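Local coordinates for protein sortase (Streptomyces avermitilis, PDB 5GO5) that is a class E sortase, a membrane-associated cysteine transpeptidase that probably attaches proteins bearing a sorting signal to the bacterial cell wall, at residues Y55-G60 against G117-L122. Residues are numbered along the deposited sequence; the frame is centred on the assembly and turned at random.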
loop_
_atom_site.group_PDB
_atom_site.type_symbol
_atom_site.label_atom_id
_atom_site.label_comp_id
_atom_site.label_asym_id
_atom_site.label_seq_id
_atom_site.Cartn_x
_atom_site.Cartn_y
_atom_site.Cartn_z
ATOM N N TYR A 55 -8.526 0.188 1.065
ATOM C CA TYR A 55 -9.377 -0.973 0.905
ATOM C C TYR A 55 -8.692 -1.957 -0.042
ATOM O O TYR A 55 -8.123 -1.547 -1.046
ATOM C CB TYR A 55 -10.708 -0.543 0.257
ATOM C CG TYR A 55 -11.475 0.519 1.025
ATOM C CD1 TYR A 55 -11.183 1.887 0.901
ATOM C CD2 TYR A 55 -12.507 0.147 1.952
ATOM C CE1 TYR A 55 -11.869 2.849 1.641
ATOM C CE2 TYR A 55 -13.177 1.101 2.659
ATOM C CZ TYR A 55 -12.862 2.446 2.540
ATOM O OH TYR A 55 -13.528 3.390 3.260
ATOM N N ILE A 56 -8.765 -3.250 0.257
ATOM C CA ILE A 56 -8.209 -4.292 -0.602
ATOM C C ILE A 56 -9.246 -5.408 -0.656
ATOM O O ILE A 56 -9.343 -6.163 0.287
ATOM C CB ILE A 56 -6.887 -4.817 -0.079
ATOM C CG1 ILE A 56 -5.864 -3.665 0.056
ATOM C CG2 ILE A 56 -6.329 -5.876 -0.999
ATOM C CD1 ILE A 56 -4.558 -4.081 0.695
ATOM N N PRO A 57 -9.999 -5.465 -1.742
ATOM C CA PRO A 57 -11.089 -6.471 -1.826
ATOM C C PRO A 57 -10.634 -7.913 -1.503
ATOM O O PRO A 57 -11.355 -8.659 -0.827
ATOM C CB PRO A 57 -11.554 -6.283 -3.248
ATOM C CG PRO A 57 -11.439 -4.817 -3.501
ATOM C CD PRO A 57 -10.144 -4.440 -2.788
ATOM N N ARG A 58 -9.426 -8.302 -1.899
ATOM C CA ARG A 58 -8.899 -9.633 -1.609
ATOM C C ARG A 58 -8.851 -9.965 -0.143
ATOM O O ARG A 58 -9.018 -11.123 0.247
ATOM C CB ARG A 58 -7.505 -9.848 -2.205
ATOM C CG ARG A 58 -6.828 -11.184 -1.944
ATOM C CD ARG A 58 -7.552 -12.352 -2.624
ATOM N NE ARG A 58 -7.459 -12.236 -4.058
ATOM C CZ ARG A 58 -8.103 -13.011 -4.928
ATOM N NH1 ARG A 58 -8.921 -13.981 -4.488
ATOM N NH2 ARG A 58 -7.963 -12.785 -6.235
ATOM N N LEU A 59 -8.609 -8.959 0.696
ATOM C CA LEU A 59 -8.528 -9.149 2.104
ATOM C C LEU A 59 -9.910 -9.061 2.813
ATOM O O LEU A 59 -9.962 -9.214 4.036
ATOM C CB LEU A 59 -7.587 -8.124 2.709
ATOM C CG LEU A 59 -6.151 -8.083 2.132
ATOM C CD1 LEU A 59 -5.303 -7.070 2.907
ATOM C CD2 LEU A 59 -5.505 -9.459 2.135
ATOM N N GLY A 60 -10.966 -8.820 2.063
ATOM C CA GLY A 60 -12.349 -8.831 2.583
ATOM C C GLY A 60 -13.093 -7.570 2.206
ATOM O O GLY A 60 -12.532 -6.468 2.211
ATOM N N GLY A 117 -3.035 -8.684 -10.285
ATOM C CA GLY A 117 -4.303 -8.190 -10.766
ATOM C C GLY A 117 -5.239 -7.754 -9.664
ATOM O O GLY A 117 -6.205 -7.085 -9.964
ATOM N N ASP A 118 -4.941 -8.119 -8.418
ATOM C CA ASP A 118 -5.721 -7.645 -7.268
ATOM C C ASP A 118 -5.571 -6.127 -7.116
ATOM O O ASP A 118 -4.491 -5.589 -7.306
ATOM C CB ASP A 118 -5.322 -8.342 -6.012
ATOM C CG ASP A 118 -5.893 -9.750 -5.893
ATOM O OD1 ASP A 118 -6.780 -10.151 -6.688
ATOM O OD2 ASP A 118 -5.463 -10.439 -4.980
ATOM N N GLU A 119 -6.676 -5.474 -6.767
ATOM C CA GLU A 119 -6.752 -4.045 -6.627
ATOM C C GLU A 119 -6.468 -3.623 -5.190
ATOM O O GLU A 119 -6.867 -4.297 -4.212
ATOM C CB GLU A 119 -8.125 -3.544 -7.041
ATOM C CG GLU A 119 -8.453 -3.827 -8.505
ATOM C CD GLU A 119 -9.914 -4.272 -8.688
ATOM O OE1 GLU A 119 -10.513 -4.943 -7.797
ATOM O OE2 GLU A 119 -10.496 -3.913 -9.715
ATOM N N VAL A 120 -5.800 -2.486 -5.080
ATOM C CA VAL A 120 -5.552 -1.779 -3.825
ATOM C C VAL A 120 -6.076 -0.375 -4.022
ATOM O O VAL A 120 -5.624 0.326 -4.906
ATOM C CB VAL A 120 -4.036 -1.767 -3.477
ATOM C CG1 VAL A 120 -3.783 -0.983 -2.217
ATOM C CG2 VAL A 120 -3.473 -3.193 -3.387
ATOM N N VAL A 121 -7.090 0.003 -3.241
ATOM C CA VAL A 121 -7.862 1.193 -3.475
ATOM C C VAL A 121 -7.706 2.135 -2.303
ATOM O O VAL A 121 -7.837 1.683 -1.157
ATOM C CB VAL A 121 -9.357 0.867 -3.645
ATOM C CG1 VAL A 121 -10.168 2.118 -3.913
ATOM C CG2 VAL A 121 -9.530 -0.098 -4.825
ATOM N N LEU A 122 -7.399 3.403 -2.578
ATOM C CA LEU A 122 -7.340 4.410 -1.545
ATOM C C LEU A 122 -8.186 5.604 -1.848
ATOM O O LEU A 122 -8.366 5.989 -3.017
ATOM C CB LEU A 122 -5.924 4.912 -1.301
ATOM C CG LEU A 122 -4.965 3.849 -0.769
ATOM C CD1 LEU A 122 -4.162 3.176 -1.866
ATOM C CD2 LEU A 122 -4.038 4.384 0.320
HETATM O O HOH W 1 -7.945 -6.883 -3.889
#
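Tyr55 and Val121 form an antiparallel hydrogen-bonded pair, in which Tyr55 N donates to Val121 O at 2.8 Å and Val121 N donates to Tyr55 O at 2.9 Å, both bonds nearly straight. The ladder stops there: Pro57, which has no N-H to offer, opens a 3-10 turn that carries 55-60 away from strand 119-123. A water bridges the widening gap, accepting from Arg58 N and donating to Glu119 O. Glu119 O is also met by Ile56 CG2 and Pro57 CD, each at 3.6 Å. On the buried face Ile56 and Val120 run alongside each other, with Ile56 CG1 4.1 Å from Val120 CG1; Leu166 and Leu164 of strand 162-167 extend this apolar layer. Tyr55 and Val121 share the other face, where Tyr55 CB lies 4.4 Å from Val121 CB.

Beyond the water, the Arg58 guanidinium presents its NE/NH2 edge to Asp118: Arg58 NE bonds Asp118 OD2 at 2.8 Å and Arg58 NH2 bonds Asp118 OD1 at 2.9 Å. With CG anti to the backbone N (chi1 178°), two bends farther along the arginine chain curl it over OD2. NH2 uses the syn lone pair of OD1, while NE comes to the syn side of OD2 but stands 28° out of the carboxylate plane, the two groups being turned 39° apart. Asp118 OD2 also accepts from Arg115 N, which helps fix the carboxylate's rotation. Replacing Arg58 with an alanine would probably leave the Asp118 carboxylate without this charged mate and weaken the tie between the 3-10 turn and the residue that leads into strand 119-123. Where the turn diverges, paired charges thus take over from main-chain bonding, so that polar links continue this barrel-closing seam of the sortase fold, away from the active site.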